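Local coordinates for binding domain (Hc) of Paraclostridial Mosquitocidal Protein 1 (Paraclostridium bifermentans, PDB 6HOX) that forms the receptor-binding domain of a botulinum-like neurotoxin that targets Anopheles mosquitoes, and serves in nerve-cell targeting and passage of the toxin across epithelial cells, at residues A[337-340]-A[346-349]; A[317-322]-A[435-440]; A[121-126]-A[132-137]; A[157-162]-A[184-189]. All coordinates share one frame; numbering follows the deposited sequence.

Contact 1. Residues A[337-340]-A[346-349]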
loop_
_atom_site.group_PDB
_atom_site.type_symbol
_atom_site.label_atom_id
_atom_site.label_comp_id
_atom_site.label_asym_id
_atom_site.label_seq_id
_atom_site.Cartn_x
_atom_site.Cartn_y
_atom_site.Cartn_z
ATOM N N VAL A 337 -15.687 -2.792 17.080
ATOM C CA VAL A 337 -15.993 -3.040 15.683
ATOM C C VAL A 337 -17.505 -3.235 15.563
ATOM O O VAL A 337 -18.047 -4.266 16.005
ATOM C CB VAL A 337 -15.210 -4.254 15.158
ATOM C CG1 VAL A 337 -15.489 -4.506 13.691
ATOM C CG2 VAL A 337 -13.714 -4.101 15.418
ATOM N N LYS A 338 -18.152 -2.229 14.971
ATOM C CA LYS A 338 -19.587 -2.129 14.821
ATOM C C LYS A 338 -19.980 -2.654 13.438
ATOM O O LYS A 338 -19.423 -2.243 12.399
ATOM C CB LYS A 338 -20.011 -0.670 14.992
ATOM C CG LYS A 338 -21.480 -0.349 14.754
ATOM C CD LYS A 338 -21.712 1.152 14.832
ATOM C CE LYS A 338 -22.923 1.636 14.064
ATOM N NZ LYS A 338 -22.823 3.087 13.763
ATOM N N PHE A 339 -20.967 -3.548 13.441
ATOM C CA PHE A 339 -21.483 -4.133 12.236
ATOM C C PHE A 339 -22.651 -3.282 11.719
ATOM O O PHE A 339 -23.743 -3.318 12.274
ATOM C CB PHE A 339 -21.859 -5.583 12.521
ATOM C CG PHE A 339 -20.674 -6.505 12.546
ATOM C CD1 PHE A 339 -19.640 -6.314 13.452
ATOM C CD2 PHE A 339 -20.592 -7.565 11.658
ATOM C CE1 PHE A 339 -18.540 -7.163 13.462
ATOM C CE2 PHE A 339 -19.488 -8.407 11.666
ATOM C CZ PHE A 339 -18.468 -8.203 12.567
ATOM N N GLU A 340 -22.393 -2.558 10.627
ATOM C CA GLU A 340 -23.266 -1.562 10.024
ATOM C C GLU A 340 -24.591 -2.172 9.528
ATOM O O GLU A 340 -25.622 -1.490 9.540
ATOM C CB GLU A 340 -22.540 -0.892 8.852
ATOM C CG GLU A 340 -21.359 -0.026 9.274
ATOM C CD GLU A 340 -21.732 1.194 10.109
ATOM O OE1 GLU A 340 -22.329 2.138 9.541
ATOM O OE2 GLU A 340 -21.429 1.200 11.331
ATOM N N ILE A 346 -22.007 -5.030 18.012
ATOM C CA ILE A 346 -20.541 -4.977 18.004
ATOM C C ILE A 346 -19.960 -6.387 18.196
ATOM O O ILE A 346 -20.623 -7.326 18.685
ATOM C CB ILE A 346 -20.003 -3.985 19.053
ATOM C CG1 ILE A 346 -20.405 -4.367 20.479
ATOM C CG2 ILE A 346 -20.420 -2.560 18.713
ATOM C CD1 ILE A 346 -19.627 -3.622 21.542
ATOM N N LEU A 347 -18.702 -6.536 17.762
ATOM C CA LEU A 347 -17.973 -7.776 17.883
ATOM C C LEU A 347 -17.595 -7.942 19.345
ATOM O O LEU A 347 -16.925 -7.091 19.894
ATOM C CB LEU A 347 -16.723 -7.710 16.999
ATOM C CG LEU A 347 -15.860 -8.967 16.936
ATOM C CD1 LEU A 347 -16.603 -10.081 16.227
ATOM C CD2 LEU A 347 -14.543 -8.664 16.223
ATOM N N THR A 348 -18.061 -9.021 19.972
ATOM C CA THR A 348 -17.756 -9.250 21.385
ATOM C C THR A 348 -17.846 -10.749 21.684
ATOM O O THR A 348 -18.099 -11.556 20.798
ATOM C CB THR A 348 -18.662 -8.370 22.261
ATOM O OG1 THR A 348 -18.142 -8.375 23.593
ATOM C CG2 THR A 348 -20.110 -8.817 22.246
ATOM N N LEU A 349 -17.575 -11.111 22.936
ATOM C CA LEU A 349 -17.784 -12.463 23.396
ATOM C C LEU A 349 -19.157 -12.530 24.039
ATOM O O LEU A 349 -19.667 -11.533 24.561
ATOM C CB LEU A 349 -16.691 -12.877 24.389
ATOM C CG LEU A 349 -15.332 -13.206 23.770
ATOM C CD1 LEU A 349 -14.218 -13.097 24.795
ATOM C CD2 LEU A 349 -15.338 -14.576 23.141
HETATM O O HOH W 1 -16.366 -4.473 19.384
#

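Contact 2. Residues A[317-322]-A[435-440]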
loop_
_atom_site.group_PDB
_atom_site.type_symbol
_atom_site.label_atom_id
_atom_site.label_comp_id
_atom_site.label_asym_id
_atom_site.label_seq_id
_atom_site.Cartn_x
_atom_site.Cartn_y
_atom_site.Cartn_z
ATOM N N VAL A 317 -18.213 -2.959 8.343
ATOM C CA VAL A 317 -17.896 -2.567 9.742
ATOM C C VAL A 317 -17.361 -1.130 9.810
ATOM O O VAL A 317 -16.781 -0.598 8.867
ATOM C CB VAL A 317 -16.897 -3.538 10.402
ATOM C CG1 VAL A 317 -17.338 -4.983 10.268
ATOM C CG2 VAL A 317 -15.480 -3.372 9.858
ATOM N N LYS A 318 -17.537 -0.527 10.984
ATOM C CA LYS A 318 -16.906 0.720 11.355
ATOM C C LYS A 318 -16.211 0.514 12.691
ATOM O O LYS A 318 -16.766 -0.192 13.573
ATOM C CB LYS A 318 -17.936 1.836 11.543
ATOM C CG LYS A 318 -18.495 2.412 10.260
ATOM C CD LYS A 318 -19.351 3.628 10.495
ATOM C CE LYS A 318 -19.811 4.269 9.205
ATOM N NZ LYS A 318 -20.748 5.378 9.482
ATOM N N ILE A 319 -15.044 1.150 12.846
ATOM C CA ILE A 319 -14.282 1.151 14.095
ATOM C C ILE A 319 -14.736 2.389 14.871
ATOM O O ILE A 319 -14.729 3.488 14.345
ATOM C CB ILE A 319 -12.755 1.145 13.831
ATOM C CG1 ILE A 319 -12.330 0.055 12.842
ATOM C CG2 ILE A 319 -11.991 1.045 15.139
ATOM C CD1 ILE A 319 -10.911 0.199 12.311
ATOM N N ILE A 320 -15.161 2.192 16.117
ATOM C CA ILE A 320 -15.768 3.242 16.915
ATOM C C ILE A 320 -15.036 3.343 18.258
ATOM O O ILE A 320 -14.703 2.340 18.879
ATOM C CB ILE A 320 -17.266 2.957 17.115
ATOM C CG1 ILE A 320 -17.998 2.865 15.776
ATOM C CG2 ILE A 320 -17.900 4.007 18.021
ATOM C CD1 ILE A 320 -18.069 4.164 15.048
ATOM N N ASN A 321 -14.818 4.581 18.697
ATOM C CA ASN A 321 -14.144 4.877 19.945
ATOM C C ASN A 321 -14.598 6.268 20.367
ATOM O O ASN A 321 -14.197 7.251 19.757
ATOM C CB ASN A 321 -12.621 4.794 19.787
ATOM C CG ASN A 321 -11.828 5.247 20.995
ATOM O OD1 ASN A 321 -12.382 5.444 22.077
ATOM N ND2 ASN A 321 -10.518 5.389 20.826
ATOM N N LYS A 322 -15.459 6.331 21.386
ATOM C CA LYS A 322 -16.018 7.604 21.832
ATOM C C LYS A 322 -14.937 8.444 22.538
ATOM O O LYS A 322 -15.170 9.601 22.796
ATOM C CB LYS A 322 -17.260 7.367 22.701
ATOM C CG LYS A 322 -16.997 6.977 24.148
ATOM C CD LYS A 322 -18.246 6.512 24.888
ATOM C CE LYS A 322 -18.711 5.128 24.473
ATOM N NZ LYS A 322 -17.742 4.063 24.840
ATOM N N TRP A 435 -5.291 -8.788 10.509
ATOM C CA TRP A 435 -6.545 -8.287 10.022
ATOM C C TRP A 435 -6.311 -7.021 9.195
ATOM O O TRP A 435 -5.500 -6.176 9.579
ATOM C CB TRP A 435 -7.471 -8.007 11.205
ATOM C CG TRP A 435 -7.915 -9.267 11.884
ATOM C CD1 TRP A 435 -7.352 -9.850 12.977
ATOM C CD2 TRP A 435 -8.981 -10.138 11.468
ATOM N NE1 TRP A 435 -8.019 -11.002 13.295
ATOM C CE2 TRP A 435 -9.016 -11.212 12.385
ATOM C CE3 TRP A 435 -9.909 -10.117 10.415
ATOM C CZ2 TRP A 435 -9.952 -12.243 12.290
ATOM C CZ3 TRP A 435 -10.837 -11.134 10.327
ATOM C CH2 TRP A 435 -10.851 -12.188 11.247
ATOM N N TYR A 436 -7.043 -6.922 8.080
ATOM C CA TYR A 436 -7.052 -5.766 7.214
ATOM C C TYR A 436 -8.427 -5.099 7.225
ATOM O O TYR A 436 -9.481 -5.770 7.302
ATOM C CB TYR A 436 -6.765 -6.133 5.756
ATOM C CG TYR A 436 -5.402 -6.676 5.438
ATOM C CD1 TYR A 436 -4.302 -5.849 5.256
ATOM C CD2 TYR A 436 -5.233 -8.027 5.196
ATOM C CE1 TYR A 436 -3.066 -6.351 4.877
ATOM C CE2 TYR A 436 -3.993 -8.548 4.863
ATOM C CZ TYR A 436 -2.907 -7.711 4.692
ATOM O OH TYR A 436 -1.698 -8.261 4.350
ATOM N N PHE A 437 -8.412 -3.773 7.049
ATOM C CA PHE A 437 -9.601 -3.001 6.771
ATOM C C PHE A 437 -9.466 -2.356 5.382
ATOM O O PHE A 437 -8.489 -1.664 5.119
ATOM C CB PHE A 437 -9.805 -1.976 7.886
ATOM C CG PHE A 437 -10.086 -2.591 9.226
ATOM C CD1 PHE A 437 -11.366 -2.994 9.565
ATOM C CD2 PHE A 437 -9.055 -2.823 10.132
ATOM C CE1 PHE A 437 -11.611 -3.592 10.797
ATOM C CE2 PHE A 437 -9.306 -3.401 11.369
ATOM C CZ PHE A 437 -10.588 -3.770 11.706
ATOM N N VAL A 438 -10.465 -2.586 4.513
ATOM C CA VAL A 438 -10.479 -2.132 3.119
ATOM C C VAL A 438 -11.683 -1.212 2.896
ATOM O O VAL A 438 -12.797 -1.581 3.230
ATOM C CB VAL A 438 -10.589 -3.306 2.120
ATOM C CG1 VAL A 438 -10.331 -2.836 0.692
ATOM C CG2 VAL A 438 -9.672 -4.461 2.454
ATOM N N SER A 439 -11.444 -0.096 2.208
ATOM C CA SER A 439 -12.441 0.845 1.716
ATOM C C SER A 439 -12.421 0.788 0.185
ATOM O O SER A 439 -11.368 0.511 -0.412
ATOM C CB SER A 439 -12.136 2.244 2.206
ATOM O OG SER A 439 -10.742 2.545 2.022
ATOM N N GLU A 440 -13.581 1.011 -0.446
ATOM C CA GLU A 440 -13.691 1.069 -1.899
ATOM C C GLU A 440 -12.815 2.214 -2.426
ATOM O O GLU A 440 -12.775 3.290 -1.849
ATOM C CB GLU A 440 -15.162 1.241 -2.281
ATOM C CG GLU A 440 -15.421 1.196 -3.774
ATOM C CD GLU A 440 -16.796 0.678 -4.183
ATOM O OE1 GLU A 440 -17.627 0.394 -3.275
ATOM O OE2 GLU A 440 -17.031 0.548 -5.415
#

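Contact 3. Residues A[121-126]-A[132-137]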
loop_
_atom_site.group_PDB
_atom_site.type_symbol
_atom_site.label_atom_id
_atom_site.label_comp_id
_atom_site.label_asym_id
_atom_site.label_seq_id
_atom_site.Cartn_x
_atom_site.Cartn_y
_atom_site.Cartn_z
ATOM N N GLN A 121 19.552 10.690 -24.807
ATOM C CA GLN A 121 20.064 9.913 -23.688
ATOM C C GLN A 121 19.346 10.360 -22.419
ATOM O O GLN A 121 18.593 11.345 -22.460
ATOM C CB GLN A 121 21.575 10.119 -23.564
ATOM C CG GLN A 121 21.968 11.529 -23.137
ATOM C CD GLN A 121 22.707 12.279 -24.216
ATOM O OE1 GLN A 121 22.731 11.881 -25.381
ATOM N NE2 GLN A 121 23.356 13.355 -23.813
ATOM N N GLY A 122 19.604 9.652 -21.313
ATOM C CA GLY A 122 19.055 9.996 -19.998
ATOM C C GLY A 122 18.451 8.792 -19.302
ATOM O O GLY A 122 18.967 7.650 -19.449
ATOM N N TRP A 123 17.365 9.042 -18.554
ATOM C CA TRP A 123 16.687 8.006 -17.796
ATOM C C TRP A 123 15.167 8.176 -17.895
ATOM O O TRP A 123 14.653 9.263 -18.233
ATOM C CB TRP A 123 17.173 7.996 -16.337
ATOM C CG TRP A 123 16.939 9.269 -15.591
ATOM C CD1 TRP A 123 17.843 10.267 -15.377
ATOM C CD2 TRP A 123 15.724 9.683 -14.937
ATOM N NE1 TRP A 123 17.266 11.286 -14.670
ATOM C CE2 TRP A 123 15.974 10.952 -14.369
ATOM C CE3 TRP A 123 14.453 9.123 -14.790
ATOM C CZ2 TRP A 123 15.000 11.665 -13.665
ATOM C CZ3 TRP A 123 13.494 9.825 -14.086
ATOM C CH2 TRP A 123 13.766 11.076 -13.535
ATOM N N LYS A 124 14.449 7.082 -17.624
ATOM C CA LYS A 124 13.020 7.152 -17.428
ATOM C C LYS A 124 12.537 6.044 -16.495
ATOM O O LYS A 124 13.175 5.013 -16.320
ATOM C CB LYS A 124 12.278 7.062 -18.758
ATOM C CG LYS A 124 12.472 5.772 -19.529
ATOM C CD LYS A 124 11.470 5.632 -20.655
ATOM C CE LYS A 124 11.662 6.664 -21.739
ATOM N NZ LYS A 124 10.708 6.456 -22.846
ATOM N N ILE A 125 11.367 6.303 -15.913
ATOM C CA ILE A 125 10.594 5.369 -15.102
ATOM C C ILE A 125 9.301 5.106 -15.874
ATOM O O ILE A 125 8.580 6.063 -16.211
ATOM C CB ILE A 125 10.318 5.949 -13.705
ATOM C CG1 ILE A 125 11.600 6.134 -12.896
ATOM C CG2 ILE A 125 9.325 5.091 -12.946
ATOM C CD1 ILE A 125 11.487 7.138 -11.755
ATOM N N SER A 126 9.055 3.821 -16.176
ATOM C CA SER A 126 7.940 3.355 -16.978
ATOM C C SER A 126 7.173 2.247 -16.256
ATOM O O SER A 126 7.649 1.660 -15.295
ATOM C CB SER A 126 8.405 2.879 -18.331
ATOM O OG SER A 126 9.045 3.944 -19.009
ATOM N N LEU A 132 7.329 -2.376 -13.080
ATOM C CA LEU A 132 7.996 -1.072 -13.121
ATOM C C LEU A 132 9.295 -1.253 -13.904
ATOM O O LEU A 132 9.941 -2.302 -13.780
ATOM C CB LEU A 132 8.257 -0.618 -11.680
ATOM C CG LEU A 132 8.491 0.875 -11.450
ATOM C CD1 LEU A 132 7.237 1.685 -11.699
ATOM C CD2 LEU A 132 8.972 1.122 -10.036
ATOM N N VAL A 133 9.606 -0.273 -14.755
ATOM C CA VAL A 133 10.836 -0.226 -15.541
ATOM C C VAL A 133 11.626 1.015 -15.136
ATOM O O VAL A 133 11.065 2.122 -15.147
ATOM C CB VAL A 133 10.545 -0.158 -17.051
ATOM C CG1 VAL A 133 11.835 -0.062 -17.863
ATOM C CG2 VAL A 133 9.710 -1.352 -17.494
ATOM N N TRP A 134 12.903 0.804 -14.816
ATOM C CA TRP A 134 13.928 1.824 -14.729
ATOM C C TRP A 134 14.870 1.618 -15.913
ATOM O O TRP A 134 15.368 0.509 -16.122
ATOM C CB TRP A 134 14.680 1.759 -13.387
ATOM C CG TRP A 134 15.944 2.554 -13.361
ATOM C CD1 TRP A 134 17.223 2.069 -13.403
ATOM C CD2 TRP A 134 16.059 3.985 -13.312
ATOM N NE1 TRP A 134 18.118 3.102 -13.354
ATOM C CE2 TRP A 134 17.434 4.287 -13.301
ATOM C CE3 TRP A 134 15.138 5.033 -13.231
ATOM C CZ2 TRP A 134 17.906 5.595 -13.238
ATOM C CZ3 TRP A 134 15.600 6.325 -13.178
ATOM C CH2 TRP A 134 16.968 6.600 -13.193
ATOM N N ARG A 135 15.097 2.671 -16.694
ATOM C CA ARG A 135 16.011 2.554 -17.814
ATOM C C ARG A 135 16.928 3.778 -17.869
ATOM O O ARG A 135 16.467 4.922 -17.673
ATOM C CB ARG A 135 15.256 2.381 -19.133
ATOM C CG ARG A 135 16.186 2.432 -20.343
ATOM C CD ARG A 135 15.549 2.101 -21.676
ATOM N NE ARG A 135 14.982 0.757 -21.645
ATOM C CZ ARG A 135 13.681 0.499 -21.563
ATOM N NH1 ARG A 135 12.808 1.445 -21.867
ATOM N NH2 ARG A 135 13.267 -0.698 -21.176
ATOM N N MET A 136 18.216 3.500 -18.120
ATOM C CA MET A 136 19.257 4.472 -18.422
ATOM C C MET A 136 19.781 4.222 -19.846
ATOM O O MET A 136 19.961 3.065 -20.258
ATOM C CB MET A 136 20.415 4.343 -17.427
ATOM C CG MET A 136 20.045 4.822 -16.028
ATOM S SD MET A 136 21.309 4.495 -14.789
ATOM C CE MET A 136 21.300 2.718 -14.846
ATOM N N LYS A 137 19.990 5.307 -20.601
ATOM C CA LYS A 137 20.626 5.240 -21.913
ATOM C C LYS A 137 21.661 6.362 -22.015
ATOM O O LYS A 137 21.362 7.511 -21.747
ATOM C CB LYS A 137 19.584 5.335 -23.028
ATOM C CG LYS A 137 20.139 5.138 -24.431
ATOM C CD LYS A 137 19.393 5.886 -25.502
ATOM C CE LYS A 137 18.169 5.177 -26.026
ATOM N NZ LYS A 137 17.681 5.868 -27.242
#

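Contact 4. Residues A[157-162]-A[184-189]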
loop_
_atom_site.group_PDB
_atom_site.type_symbol
_atom_site.label_atom_id
_atom_site.label_comp_id
_atom_site.label_asym_id
_atom_site.label_seq_id
_atom_site.Cartn_x
_atom_site.Cartn_y
_atom_site.Cartn_z
ATOM N N ILE A 157 0.382 -9.091 -2.367
ATOM C CA ILE A 157 0.198 -8.371 -1.136
ATOM C C ILE A 157 1.400 -7.462 -0.839
ATOM O O ILE A 157 1.202 -6.288 -0.488
ATOM C CB ILE A 157 -0.112 -9.347 0.018
ATOM C CG1 ILE A 157 -1.534 -9.893 -0.115
ATOM C CG2 ILE A 157 0.087 -8.680 1.363
ATOM C CD1 ILE A 157 -2.601 -8.809 -0.078
ATOM N N ASP A 158 2.623 -7.988 -0.973
ATOM C CA ASP A 158 3.772 -7.323 -0.374
ATOM C C ASP A 158 4.495 -6.412 -1.375
ATOM O O ASP A 158 5.118 -5.459 -0.932
ATOM C CB ASP A 158 4.723 -8.318 0.306
ATOM C CG ASP A 158 5.257 -9.403 -0.605
ATOM O OD1 ASP A 158 4.727 -9.534 -1.722
ATOM O OD2 ASP A 158 6.197 -10.117 -0.183
ATOM N N LYS A 159 4.461 -6.710 -2.684
ATOM C CA LYS A 159 5.361 -5.982 -3.612
ATOM C C LYS A 159 4.793 -5.684 -5.009
ATOM O O LYS A 159 5.258 -4.733 -5.607
ATOM C CB LYS A 159 6.700 -6.713 -3.714
ATOM C CG LYS A 159 7.658 -6.308 -2.608
ATOM C CD LYS A 159 9.020 -6.905 -2.702
ATOM C CE LYS A 159 9.913 -6.409 -1.582
ATOM N NZ LYS A 159 9.484 -6.949 -0.275
ATOM N N TYR A 160 3.827 -6.449 -5.528
ATOM C CA TYR A 160 3.367 -6.265 -6.916
ATOM C C TYR A 160 2.891 -4.814 -7.114
ATOM O O TYR A 160 2.190 -4.263 -6.263
ATOM C CB TYR A 160 2.270 -7.288 -7.216
ATOM C CG TYR A 160 1.825 -7.339 -8.650
ATOM C CD1 TYR A 160 2.496 -8.123 -9.571
ATOM C CD2 TYR A 160 0.745 -6.596 -9.086
ATOM C CE1 TYR A 160 2.089 -8.180 -10.891
ATOM C CE2 TYR A 160 0.319 -6.646 -10.401
ATOM C CZ TYR A 160 1.001 -7.437 -11.307
ATOM O OH TYR A 160 0.586 -7.472 -12.600
ATOM N N ILE A 161 3.262 -4.205 -8.248
ATOM C CA ILE A 161 3.055 -2.751 -8.472
ATOM C C ILE A 161 1.584 -2.439 -8.795
ATOM O O ILE A 161 0.994 -1.547 -8.170
ATOM C CB ILE A 161 4.006 -2.221 -9.567
ATOM C CG1 ILE A 161 5.477 -2.406 -9.192
ATOM C CG2 ILE A 161 3.694 -0.771 -9.931
ATOM C CD1 ILE A 161 5.880 -1.796 -7.870
ATOM N N SER A 162 1.009 -3.122 -9.795
ATOM C CA SER A 162 -0.349 -2.861 -10.227
ATOM C C SER A 162 -1.340 -3.597 -9.315
ATOM O O SER A 162 -1.999 -4.549 -9.736
ATOM C CB SER A 162 -0.532 -3.223 -11.682
ATOM O OG SER A 162 0.286 -2.380 -12.476
ATOM N N ASN A 184 9.712 -1.080 -0.972
ATOM C CA ASN A 184 9.452 -1.062 0.457
ATOM C C ASN A 184 10.751 -1.362 1.215
ATOM O O ASN A 184 10.774 -2.140 2.164
ATOM C CB ASN A 184 8.300 -2.012 0.821
ATOM C CG ASN A 184 6.979 -1.617 0.179
ATOM O OD1 ASN A 184 6.785 -0.462 -0.215
ATOM N ND2 ASN A 184 6.067 -2.568 0.042
ATOM N N GLY A 185 11.848 -0.731 0.780
ATOM C CA GLY A 185 13.107 -0.812 1.485
ATOM C C GLY A 185 13.859 -2.116 1.250
ATOM O O GLY A 185 14.925 -2.295 1.821
ATOM N N ASP A 186 13.295 -3.039 0.458
ATOM C CA ASP A 186 13.939 -4.310 0.103
ATOM C C ASP A 186 14.520 -4.262 -1.322
ATOM O O ASP A 186 13.826 -3.982 -2.292
ATOM C CB ASP A 186 12.949 -5.475 0.171
ATOM C CG ASP A 186 12.415 -5.784 1.557
ATOM O OD1 ASP A 186 13.147 -5.547 2.537
ATOM O OD2 ASP A 186 11.272 -6.271 1.638
ATOM N N LYS A 187 15.797 -4.615 -1.447
ATOM C CA LYS A 187 16.473 -4.716 -2.724
ATOM C C LYS A 187 15.849 -5.834 -3.566
ATOM O O LYS A 187 15.668 -6.954 -3.093
ATOM C CB LYS A 187 17.950 -5.005 -2.475
ATOM C CG LYS A 187 18.812 -5.000 -3.724
ATOM C CD LYS A 187 20.275 -4.949 -3.394
ATOM C CE LYS A 187 20.729 -6.116 -2.550
ATOM N NZ LYS A 187 22.205 -6.201 -2.529
ATOM N N ILE A 188 15.506 -5.493 -4.808
ATOM C CA ILE A 188 14.778 -6.339 -5.747
ATOM C C ILE A 188 15.728 -6.823 -6.844
ATOM O O ILE A 188 15.664 -7.958 -7.277
ATOM C CB ILE A 188 13.618 -5.540 -6.382
ATOM C CG1 ILE A 188 12.625 -5.047 -5.337
ATOM C CG2 ILE A 188 12.915 -6.333 -7.473
ATOM C CD1 ILE A 188 12.111 -6.135 -4.429
ATOM N N ASP A 189 16.509 -5.891 -7.381
ATOM C CA ASP A 189 17.348 -6.158 -8.545
ATOM C C ASP A 189 18.498 -5.149 -8.583
ATOM O O ASP A 189 18.446 -4.090 -7.919
ATOM C CB ASP A 189 16.519 -6.108 -9.831
ATOM C CG ASP A 189 17.062 -6.966 -10.957
ATOM O OD1 ASP A 189 18.154 -7.523 -10.798
ATOM O OD2 ASP A 189 16.385 -7.054 -11.984
HETATM O O HOH W 2 7.451 -5.170 0.954
#

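Contact 1. Residues A[337-340]-A[346-349]
Val-337 and Leu-347 meet near the turn of a beta hairpin made by strands 333-339 and 345-348, part of the C-terminal receptor-binding domain, a beta-trefoil by family. The buried side is compact. Leu-347 N gives its hydrogen to Val-337 O at 2.9 Å, and the same oxygen accepts a CA-H contact from Ile-346 CA at 3.3 Å, so one carbonyl serves two neighbouring donors. Beside this bond Val-337 CB and Leu-347 CB lie 4.2 Å apart. The Phe-339 ring comes in obliquely from further along the same strand and sets CE1 4.0 Å from Leu-347 CB; a chi1 of -79° puts CG anti to the carbonyl carbon and swings the ring toward the neighbouring strand. Pro-288 and Val-317 help to enclose this side.

The side of Lys-338 and Ile-346 is looser and partly exposed. They form a non-hydrogen-bonded pair, touching through Ile-346 CG2 and Lys-338 CA at 4.0 Å, while the extended lysine chain runs on to a salt bridge with Glu-340 of its own segment. The short strand segments are strongly twisted from antiparallel, 124° between their N-to-C directions, and beyond the direct bond the backbones are joined through water 1, which accepts from Val-337 N at 2.9 Å and donates to Leu-347 O at 2.7 Å.

Contact 2. Residues A[317-322]-A[435-440]
Phe-437 presents its ring edge to Val-317 and one face to Ile-319, and all three side chains are buried. Its CB starts the approach without itself touching residues 317-322. With CG held opposite the carbonyl carbon of its own residue (chi1 -65°), the ring is carried across to the other strand. CG already lies beneath the terminal methyl of Ile-319, 4.2 Å from CD1. On one flank of the ring, Phe-437 CD1 comes within 4.1 Å of Val-317 CG2, and Phe-437 CE1 within 4.0 Å of the same methyl, which approaches the ring edge near its plane. The two side chains cross at about a right angle. CG2 is the valine branch that makes the contact.

Strand 263-267 pairs with both 316-320 and 435-438, so the two segments are next-but-one neighbours with no hydrogen bond between them, and their inward side chains meet in the interior of the beta-trefoil fold. Met-265 of that middle strand also packs on Phe-437, while Val-337 and Phe-339 lie against Val-317.

Over the face, Ile-319 CD1 is 4.2 Å from Phe-437 CD2 and 4.1 Å from Phe-437 CE2. At the tip, Phe-437 CZ stands 4.0 Å from Ile-319 CD1. The near-equal spacings place this methyl over the middle of the ring: CD1 lies 3.9 Å from the centroid and 5° off the normal, a CH-pi contact on one face. The extended chi2 of Ile-319 (167°) carries CD1 to that point.

Contact 3. Residues A[121-126]-A[132-137]
Strands 122-126 and 132-137 run antiparallel at 172°, their axes 4.7 Å apart, as the two arms of a beta hairpin; Gly-122 with Lys-137, Lys-124 with Arg-135 and Ser-126 with Val-133 each exchange two backbone hydrogen bonds. On the face of Trp-123, Ile-125, Trp-134 and Met-136, the indoles are nearly parallel but slid apart: the five-membered ring of Trp-123 and the six-membered ring of Trp-134 have centroids 5.3 Å apart and planes 29° off parallel, overlapping little. The outer end of the Trp-134 six-membered ring lies against Trp-123: CZ3 is 3.4 Å from Trp-123 CE3, and CH2 3.4 Å from Trp-123 CB. Ile-125 CG1 comes to the edge of Trp-134, 3.7 Å from CE3. Trp-134 packs on Ile-171 and Val-173 of strand 167-174, in the core of the concanavalin-like N-terminal receptor-binding domain.

The other face carries Lys-124 and Arg-135, whose aliphatic parts touch (Lys-124 CG to Arg-135 CB, 4.4 Å). Their charged ends stay 5.5 Å apart, NZ to NH1, and turn to acids: Asp-113 for the lysine, Glu-111 and Asp-145 for the arginine. These salt bridges probably offset the like-charge repulsion on this face; the tryptophan face is apolar and buried.

Contact 4. Residues A[157-162]-A[184-189]
Charge carries the contact between Lys-159 and Asp-186. Lys-159 NZ bonds to Asp-186 OD2 at 2.7 Å in a salt bridge; the oxygen accepts through its anti lone pair, the one directed away from its partner oxygen. The lysine chain runs extended as far as CE and bends only at the last torsion (chi4 69°), which swings the ammonium group toward the carboxylate; the two side chains cross at about a right angle.

Water adds a second polar link. Water 2 accepts from Lys-159 NZ at 3.0 Å and from Asn-184 ND2 at 3.1 Å, so the ammonium has both a carboxylate and a water as partners. Asn-184 ND2 also lies 3.2 Å from Asp-158 O, while its OD1 accepts from His-168 N, which, with the water on ND2, helps to set the orientation of the amide.

Apolar contact lies beneath the charges. Lys-159 and Ile-188 slide past each other in opposite directions, and the methyl Ile-188 CD1 touches both Lys-159 CD and Lys-159 CE at 3.6 Å. Asp-186 CB also lies 3.6 Å from Lys-159 CE.

The loop 157-162 is thus tied to the surface of a beta hairpin, strands 178-183 and 186-192, whose Asn-184 and Gly-185 have backbone angles that fit a type I' turn. Just after that turn, Ile-188 and Asp-189 both face Leu-181, the classic beta bulge.

How the contacts relate
Contacts 1 and 2 belong to the C-terminal trefoil and adjoin, with centres 11 Å apart: strand 316-320 pairs with 333-339, and Lys-338 N lies 2.8 Å from Lys-318 O, a probable hydrogen bond. Contacts 3 and 4 share the N-terminal, concanavalin-like domain, 18 Å between centres, and meet where Leu-132 CB packs 4.1 Å from Ile-161 CG1. Contacts 2 and 4 touch across the two domains where Tyr-436 OH packs 3.5 Å from Ile-157 CG2. Contacts 1 and 3 lie on opposite sides of the chain's centre, about 34 Å apart at their nearest atoms. All four concern the domain framework, with no bound ligand among them.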